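Side-chain contacts in 35 kDa hemin binding protein (Porphyromonas gingivalis, PDB 5Y1A), which probably binds hemin and is exported as a cargo of the type IX secretion system, with thioredoxin and immunoglobulin-like domains: residues Gln93-Leu98 / Leu102-Phe107; Leu149-Gly154 / Thr245-Phe250; Val251-Pro254 / Glu259-Ser262. All blocks are in the same frame, centred on the assembly; numbering follows the deposited sequence.

Contact 1: residues Gln93-Leu98 / Leu102-Phe107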
loop_
_atom_site.group_PDB
_atom_site.type_symbol
_atom_site.label_atom_id
_atom_site.label_comp_id
_atom_site.label_asym_id
_atom_site.label_seq_id
_atom_site.Cartn_x
_atom_site.Cartn_y
_atom_site.Cartn_z
ATOM N N GLN A 93 14.224 -0.564 4.982
ATOM C CA GLN A 93 14.217 -1.671 5.952
ATOM C C GLN A 93 13.600 -2.918 5.353
ATOM O O GLN A 93 14.100 -4.041 5.568
ATOM C CB GLN A 93 13.460 -1.294 7.231
ATOM C CG GLN A 93 14.206 -0.335 8.154
ATOM C CD GLN A 93 15.617 -0.788 8.462
ATOM O OE1 GLN A 93 15.835 -1.882 8.999
ATOM N NE2 GLN A 93 16.586 0.059 8.144
ATOM N N LEU A 94 12.503 -2.724 4.607
ATOM C CA LEU A 94 11.855 -3.845 3.901
ATOM C C LEU A 94 12.838 -4.486 2.903
ATOM O O LEU A 94 12.975 -5.727 2.866
ATOM C CB LEU A 94 10.605 -3.366 3.177
ATOM C CG LEU A 94 9.905 -4.429 2.320
ATOM C CD1 LEU A 94 9.322 -5.550 3.169
ATOM C CD2 LEU A 94 8.796 -3.747 1.485
ATOM N N PHE A 95 13.511 -3.650 2.115
ATOM C CA PHE A 95 14.512 -4.148 1.172
ATOM C C PHE A 95 15.596 -4.963 1.878
ATOM O O PHE A 95 15.903 -6.085 1.473
ATOM C CB PHE A 95 15.161 -3.043 0.330
ATOM C CG PHE A 95 16.160 -3.601 -0.628
ATOM C CD1 PHE A 95 15.750 -4.116 -1.849
ATOM C CD2 PHE A 95 17.487 -3.752 -0.240
ATOM C CE1 PHE A 95 16.699 -4.736 -2.718
ATOM C CE2 PHE A 95 18.442 -4.351 -1.094
ATOM C CZ PHE A 95 18.037 -4.851 -2.322
ATOM N N ILE A 96 16.174 -4.400 2.927
ATOM C CA ILE A 96 17.225 -5.099 3.695
ATOM C C ILE A 96 16.775 -6.490 4.167
ATOM O O ILE A 96 17.549 -7.450 4.105
ATOM C CB ILE A 96 17.664 -4.211 4.892
ATOM C CG1 ILE A 96 18.456 -3.016 4.337
ATOM C CG2 ILE A 96 18.454 -5.021 5.971
ATOM C CD1 ILE A 96 18.678 -1.893 5.369
ATOM N N ALA A 97 15.525 -6.586 4.616
ATOM C CA ALA A 97 14.945 -7.842 5.066
ATOM C C ALA A 97 14.802 -8.827 3.916
ATOM O O ALA A 97 15.165 -10.001 4.048
ATOM C CB ALA A 97 13.566 -7.592 5.763
ATOM N N LEU A 98 14.299 -8.339 2.783
ATOM C CA LEU A 98 14.103 -9.164 1.584
ATOM C C LEU A 98 15.464 -9.626 1.061
ATOM O O LEU A 98 15.604 -10.759 0.597
ATOM C CB LEU A 98 13.343 -8.373 0.506
ATOM C CG LEU A 98 11.833 -8.234 0.799
ATOM C CD1 LEU A 98 11.176 -7.192 -0.094
ATOM C CD2 LEU A 98 11.129 -9.602 0.657
ATOM N N LEU A 102 16.396 -13.404 0.422
ATOM C CA LEU A 102 16.439 -13.866 -0.965
ATOM C C LEU A 102 17.806 -13.751 -1.654
ATOM O O LEU A 102 18.108 -14.509 -2.607
ATOM C CB LEU A 102 15.382 -13.111 -1.790
ATOM C CG LEU A 102 13.937 -13.218 -1.319
ATOM C CD1 LEU A 102 13.132 -12.130 -2.041
ATOM C CD2 LEU A 102 13.395 -14.607 -1.680
ATOM N N GLY A 103 18.628 -12.813 -1.177
ATOM C CA GLY A 103 19.943 -12.578 -1.773
ATOM C C GLY A 103 19.765 -11.843 -3.103
ATOM O O GLY A 103 19.855 -12.453 -4.165
ATOM N N ILE A 104 19.531 -10.537 -3.018
ATOM C CA ILE A 104 19.242 -9.677 -4.186
ATOM C C ILE A 104 20.546 -9.078 -4.698
ATOM O O ILE A 104 21.104 -8.195 -4.072
ATOM C CB ILE A 104 18.249 -8.540 -3.774
ATOM C CG1 ILE A 104 16.963 -9.192 -3.245
ATOM C CG2 ILE A 104 17.965 -7.578 -4.974
ATOM C CD1 ILE A 104 16.021 -8.257 -2.466
ATOM N N PRO A 105 21.015 -9.562 -5.855
ATOM C CA PRO A 105 22.381 -9.267 -6.318
ATOM C C PRO A 105 22.551 -7.929 -7.058
ATOM O O PRO A 105 23.668 -7.439 -7.167
ATOM C CB PRO A 105 22.665 -10.426 -7.272
ATOM C CG PRO A 105 21.316 -10.781 -7.870
ATOM C CD PRO A 105 20.295 -10.484 -6.767
ATOM N N GLY A 106 21.458 -7.357 -7.539
ATOM C CA GLY A 106 21.498 -6.207 -8.461
ATOM C C GLY A 106 20.081 -5.867 -8.899
ATOM O O GLY A 106 19.132 -6.571 -8.534
ATOM N N PHE A 107 19.943 -4.792 -9.661
ATOM C CA PHE A 107 18.629 -4.308 -10.124
ATOM C C PHE A 107 18.586 -4.218 -11.657
ATOM O O PHE A 107 19.625 -3.998 -12.303
ATOM C CB PHE A 107 18.317 -2.892 -9.580
ATOM C CG PHE A 107 18.292 -2.758 -8.069
ATOM C CD1 PHE A 107 17.990 -3.838 -7.232
ATOM C CD2 PHE A 107 18.521 -1.502 -7.498
ATOM C CE1 PHE A 107 17.966 -3.690 -5.821
ATOM C CE2 PHE A 107 18.489 -1.324 -6.091
ATOM C CZ PHE A 107 18.229 -2.422 -5.264
#

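Contact 2: residues Leu149-Gly154 / Thr245-Phe250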
loop_
_atom_site.group_PDB
_atom_site.type_symbol
_atom_site.label_atom_id
_atom_site.label_comp_id
_atom_site.label_asym_id
_atom_site.label_seq_id
_atom_site.Cartn_x
_atom_site.Cartn_y
_atom_site.Cartn_z
ATOM N N LEU A 149 -9.908 -8.164 2.078
ATOM C CA LEU A 149 -9.645 -6.823 2.588
ATOM C C LEU A 149 -10.900 -5.973 2.546
ATOM O O LEU A 149 -11.628 -5.948 1.526
ATOM C CB LEU A 149 -8.579 -6.151 1.715
ATOM C CG LEU A 149 -7.108 -6.521 1.860
ATOM C CD1 LEU A 149 -6.823 -7.990 1.461
ATOM C CD2 LEU A 149 -6.315 -5.567 0.996
ATOM N N LYS A 150 -11.164 -5.303 3.666
ATOM C CA LYS A 150 -12.175 -4.255 3.718
ATOM C C LYS A 150 -11.468 -2.984 4.156
ATOM O O LYS A 150 -10.948 -2.895 5.279
ATOM C CB LYS A 150 -13.344 -4.628 4.646
ATOM C CG LYS A 150 -14.341 -3.481 4.906
ATOM C CD LYS A 150 -14.960 -2.918 3.626
ATOM C CE LYS A 150 -15.734 -1.614 3.959
ATOM N NZ LYS A 150 -16.598 -1.128 2.846
ATOM N N LEU A 151 -11.453 -2.010 3.262
ATOM C CA LEU A 151 -10.779 -0.746 3.528
ATOM C C LEU A 151 -11.789 0.355 3.781
ATOM O O LEU A 151 -12.885 0.327 3.215
ATOM C CB LEU A 151 -9.932 -0.335 2.312
ATOM C CG LEU A 151 -8.940 -1.372 1.773
ATOM C CD1 LEU A 151 -8.160 -0.764 0.596
ATOM C CD2 LEU A 151 -7.975 -1.864 2.897
ATOM N N THR A 152 -11.384 1.350 4.574
ATOM C CA THR A 152 -12.116 2.638 4.597
ATOM C C THR A 152 -11.099 3.754 4.454
ATOM O O THR A 152 -9.965 3.643 4.936
ATOM C CB THR A 152 -13.017 2.857 5.849
ATOM O OG1 THR A 152 -12.207 3.100 7.012
ATOM C CG2 THR A 152 -13.959 1.672 6.100
ATOM N N LYS A 153 -11.475 4.834 3.781
ATOM C CA LYS A 153 -10.548 5.951 3.626
ATOM C C LYS A 153 -10.862 7.133 4.523
ATOM O O LYS A 153 -12.027 7.420 4.782
ATOM C CB LYS A 153 -10.452 6.407 2.178
ATOM C CG LYS A 153 -11.749 6.869 1.581
ATOM C CD LYS A 153 -11.513 7.306 0.147
ATOM C CE LYS A 153 -12.808 7.881 -0.432
ATOM N NZ LYS A 153 -12.642 8.269 -1.880
ATOM N N GLY A 154 -9.806 7.792 4.991
ATOM C CA GLY A 154 -9.938 8.992 5.816
ATOM C C GLY A 154 -10.399 10.111 4.921
ATOM O O GLY A 154 -10.218 10.024 3.718
ATOM N N THR A 245 -4.058 4.800 -4.967
ATOM C CA THR A 245 -3.384 3.938 -3.995
ATOM C C THR A 245 -4.147 2.631 -3.838
ATOM O O THR A 245 -5.380 2.602 -3.929
ATOM C CB THR A 245 -3.239 4.602 -2.593
ATOM O OG1 THR A 245 -4.512 5.075 -2.132
ATOM C CG2 THR A 245 -2.256 5.753 -2.648
ATOM N N ASP A 246 -3.394 1.552 -3.600
ATOM C CA ASP A 246 -3.940 0.226 -3.298
ATOM C C ASP A 246 -3.413 -0.229 -1.926
ATOM O O ASP A 246 -2.359 0.240 -1.493
ATOM C CB ASP A 246 -3.468 -0.799 -4.342
ATOM C CG ASP A 246 -4.025 -0.518 -5.740
ATOM O OD1 ASP A 246 -5.225 -0.189 -5.841
ATOM O OD2 ASP A 246 -3.262 -0.614 -6.723
ATOM N N VAL A 247 -4.125 -1.150 -1.273
ATOM C CA VAL A 247 -3.548 -1.873 -0.115
ATOM C C VAL A 247 -3.502 -3.331 -0.511
ATOM O O VAL A 247 -4.513 -3.909 -0.963
ATOM C CB VAL A 247 -4.344 -1.714 1.199
ATOM C CG1 VAL A 247 -3.719 -2.594 2.329
ATOM C CG2 VAL A 247 -4.368 -0.247 1.619
ATOM N N LEU A 248 -2.317 -3.900 -0.376
ATOM C CA LEU A 248 -2.076 -5.315 -0.628
ATOM C C LEU A 248 -1.792 -5.985 0.717
ATOM O O LEU A 248 -0.973 -5.480 1.512
ATOM C CB LEU A 248 -0.842 -5.454 -1.528
ATOM C CG LEU A 248 -0.192 -6.848 -1.669
ATOM C CD1 LEU A 248 -1.164 -7.801 -2.387
ATOM C CD2 LEU A 248 1.065 -6.741 -2.455
ATOM N N ALA A 249 -2.419 -7.125 0.971
ATOM C CA ALA A 249 -2.067 -7.919 2.152
ATOM C C ALA A 249 -1.769 -9.325 1.712
ATOM O O ALA A 249 -2.425 -9.863 0.789
ATOM C CB ALA A 249 -3.213 -7.927 3.160
ATOM N N PHE A 250 -0.790 -9.942 2.376
ATOM C CA PHE A 250 -0.518 -11.344 2.076
ATOM C C PHE A 250 -0.130 -12.170 3.301
ATOM O O PHE A 250 0.522 -11.655 4.229
ATOM C CB PHE A 250 0.484 -11.495 0.926
ATOM C CG PHE A 250 1.755 -10.713 1.083
ATOM C CD1 PHE A 250 2.875 -11.285 1.713
ATOM C CD2 PHE A 250 1.856 -9.429 0.543
ATOM C CE1 PHE A 250 4.089 -10.564 1.820
ATOM C CE2 PHE A 250 3.067 -8.677 0.638
ATOM C CZ PHE A 250 4.186 -9.261 1.282
#

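Contact 3: residues Val251-Pro254 / Glu259-Ser262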
loop_
_atom_site.group_PDB
_atom_site.type_symbol
_atom_site.label_atom_id
_atom_site.label_comp_id
_atom_site.label_asym_id
_atom_site.label_seq_id
_atom_site.Cartn_x
_atom_site.Cartn_y
_atom_site.Cartn_z
ATOM N N VAL A 251 -0.575 -13.430 3.298
ATOM C CA VAL A 251 -0.210 -14.434 4.307
ATOM C C VAL A 251 1.034 -15.184 3.813
ATOM O O VAL A 251 1.118 -15.597 2.642
ATOM C CB VAL A 251 -1.379 -15.432 4.521
ATOM C CG1 VAL A 251 -1.019 -16.457 5.584
ATOM C CG2 VAL A 251 -2.686 -14.683 4.917
ATOM N N HIS A 252 2.024 -15.343 4.688
ATOM C CA HIS A 252 3.288 -15.914 4.257
ATOM C C HIS A 252 3.986 -16.634 5.387
ATOM O O HIS A 252 3.720 -16.371 6.569
ATOM C CB HIS A 252 4.196 -14.806 3.670
ATOM C CG HIS A 252 4.506 -13.675 4.622
ATOM N ND1 HIS A 252 5.633 -13.664 5.417
ATOM C CD2 HIS A 252 3.876 -12.495 4.850
ATOM C CE1 HIS A 252 5.675 -12.535 6.111
ATOM N NE2 HIS A 252 4.612 -11.810 5.791
ATOM N N HIS A 253 4.886 -17.544 5.013
ATOM C CA HIS A 253 5.793 -18.169 5.955
ATOM C C HIS A 253 6.848 -17.157 6.425
ATOM O O HIS A 253 7.112 -16.159 5.755
ATOM C CB HIS A 253 6.433 -19.403 5.311
ATOM C CG HIS A 253 5.439 -20.497 5.007
ATOM N ND1 HIS A 253 4.900 -21.302 5.987
ATOM C CD2 HIS A 253 4.882 -20.898 3.840
ATOM C CE1 HIS A 253 4.061 -22.165 5.434
ATOM N NE2 HIS A 253 4.023 -21.935 4.132
ATOM N N PRO A 254 7.439 -17.397 7.597
ATOM C CA PRO A 254 8.425 -16.446 8.126
ATOM C C PRO A 254 9.605 -16.229 7.179
ATOM O O PRO A 254 10.110 -17.190 6.596
ATOM C CB PRO A 254 8.884 -17.116 9.438
ATOM C CG PRO A 254 7.726 -18.022 9.826
ATOM C CD PRO A 254 7.189 -18.528 8.513
ATOM N N GLU A 259 14.076 -22.675 4.337
ATOM C CA GLU A 259 13.503 -23.789 3.575
ATOM C C GLU A 259 12.217 -23.412 2.843
ATOM O O GLU A 259 11.936 -23.935 1.769
ATOM C CB GLU A 259 13.215 -24.970 4.508
ATOM C CG GLU A 259 14.462 -25.701 5.026
ATOM C CD GLU A 259 15.295 -24.875 5.974
ATOM O OE1 GLU A 259 14.710 -24.205 6.857
ATOM O OE2 GLU A 259 16.541 -24.910 5.840
ATOM N N ASN A 260 11.433 -22.530 3.455
ATOM C CA ASN A 260 10.145 -22.055 2.908
ATOM C C ASN A 260 9.756 -20.750 3.586
ATOM O O ASN A 260 9.289 -20.754 4.731
ATOM C CB ASN A 260 9.031 -23.099 3.100
ATOM C CG ASN A 260 7.778 -22.766 2.322
ATOM O OD1 ASN A 260 7.623 -21.661 1.785
ATOM N ND2 ASN A 260 6.871 -23.721 2.247
ATOM N N HIS A 261 9.993 -19.644 2.879
ATOM C CA HIS A 261 9.627 -18.296 3.316
ATOM C C HIS A 261 8.620 -17.735 2.282
ATOM O O HIS A 261 8.530 -16.507 2.057
ATOM C CB HIS A 261 10.896 -17.424 3.420
ATOM C CG HIS A 261 11.878 -17.680 2.309
ATOM N ND1 HIS A 261 12.955 -18.538 2.444
ATOM C CD2 HIS A 261 11.911 -17.236 1.028
ATOM C CE1 HIS A 261 13.617 -18.591 1.294
ATOM N NE2 HIS A 261 12.994 -17.827 0.415
ATOM N N SER A 262 7.849 -18.636 1.664
ATOM C CA SER A 262 6.981 -18.234 0.533
ATOM C C SER A 262 5.721 -17.495 0.975
ATOM O O SER A 262 5.246 -17.646 2.120
ATOM C CB SER A 262 6.605 -19.452 -0.345
ATOM O OG SER A 262 5.793 -20.371 0.383
HETATM O O HOH W 1 8.562 -14.477 3.847
#

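Contact 1: residues Gln93-Leu98 / Leu102-Phe107
Phe95 reaches off helix 89-102 to meet Ile104 and Phe107, which approach from the opposite direction. Its CG lies anti to the backbone N (chi1 -179°), which carries the ring forward to the loop. The leading atoms are CE1 and CZ. Phe95 CE1 touches Ile104 CD1 at 3.6 Å, while Ile104 CG2 lies 3.8 Å from Phe95 CZ, so both branches of the isoleucine rest against the same end of the ring. Phe95 CE1 also lies 3.5 Å from Phe107 CE1. The two phenyl planes are nearly perpendicular, at 89°. Phe95 CE1 and CZ lie at the edge of the Phe107 ring, but Phe107 comes to the Phe95 ring obliquely, so the pair is neither a stack nor edge-to-face.

Ile104 CD1 also packs 4.0 Å from Leu98 CB. Leu102 N donates to Leu98 O at 2.8 Å, a last helical turn before Gly103 leaves the helix with positive phi. Asp99 OD1 accepts from Ile104 N just beyond. Phe43 of strand 34-44 touches Leu98, Ile104 and Phe107. Phe107 also touches Cys48 of a CxxC sequence resembling the thioredoxin redox motif. Apart from the Leu102-Leu98 backbone bond the contact is apolar, so it rests on dispersion and the burial of hydrocarbon.

Contact 2: residues Leu149-Gly154 / Thr245-Phe250
Leu149 projects from strand 145-153 toward Val247 and Ala249 of strand 245-252. Its CB starts the side chain toward the facing strand. CG then turns beside the backbone N, anti to the carbonyl carbon (chi1 -77°), and the two methyls part there. Leu149 CD1 lies 4.0 Å from Ala249 CB. CD2 goes to Val247. It lies close to the backbone, with Leu149 CD2 only 3.1 Å from Val247 O, and it also lies 4.2 Å from Val247 CG1. The fork reaches two successive inward-facing residues, Val247 and Ala249, with Leu248 between them pointing away.

The strands belong to different sheets. Strand 145-153 lies in the sheet with 161-169 and 228-235, and strand 245-252 in the sheet with 179-186, 207-220 and 263-270. The axes of the two short strand segments approach to 9.0 Å, and their directions differ by 147°, so they are roughly antiparallel across the interior of a beta-sandwich, consistent with an immunoglobulin-like domain. Phe165 of strand 161-169 fills in beside them, touching Leu149, Val247 and Ala249.

Two residues further on, Leu151 repeats the inward direction. It meets Val247 at an oblique angle. Leu151 CD1 lies 4.0 Å from Val247 CG2, and Leu151 CD2 lies 4.0 Å from Val247 CB. The valine therefore sits against both leucines, with CG1 turned to Leu149 and CG2 to Leu151. On the outer side of the second sheet, Leu248 and Phe250 point away from this interface, and Phe250 meets Tyr183 edge-to-face.

Contact 3: residues Val251-Pro254 / Glu259-Ser262
The loop that joins strands 245-252 and 263-270, neighbours in one antiparallel sheet of the beta-sandwich, folds back so that His253 meets Asn260 and Ser262. An Asx turn shapes its returning arm. Asn260 OD1 accepts from Ser262 N at 3.0 Å and from Ser262 OG at 2.6 Å. The hydroxyl lies in the carbonyl plane, on a lone pair, while the N is tilted a little from that plane. These two bonds hold the amide in place.

The His253 ring lies across this turn. Its CG is anti to the carbonyl carbon (chi1 -65°), and its CD2 reaches toward the polar atoms of the turn. His253 CD2 lies 3.5 Å from Asn260 OD1, with ring and amide planes 49° apart. Ser262 OG comes to the ring edge, near its plane. Nearer the backbone, His253 CB packs on Asn260 O at 3.2 Å.

The backbones are joined by one direct bond. His253 N donates to Ser262 O at 2.9 Å, and the N lies nearly along the C=O axis. This continues the pairing that Val251 makes with Ile264 and Asn265. His252 ND1 donates to His253 O, approaching from above the carbonyl plane, while its NE2 bonds Thr181 OG1. His261 turns its ring away from this contact; its NE2 bonds Glu116 O, and the side chain packs on Thr101 of helix 89-102. One water ties the two arms together by donating to both backbone carbonyls, 2.9 Å from His253 O and 2.7 Å from His261 O.

Overall arrangement
The contacts follow one another along the chain, contact 1 first, then contact 2, then contact 3. Contact 1 belongs to the thioredoxin domain, at the end of helix 89-102. Contact 2 lies inside the beta-sandwich, and contact 3 lies at one end of it. Contacts 2 and 3 share strand 245-252, although their centres are about 22 Å apart. Contacts 1 and 2 do not touch; their centres are about 25 Å apart. Contacts 1 and 3 have centres about 16 Å apart and meet where Leu102 CD2 packs 3.9 Å from His261 NE2. The sandwich loop therefore leans on the thioredoxin helix, and the two domains pack directly together.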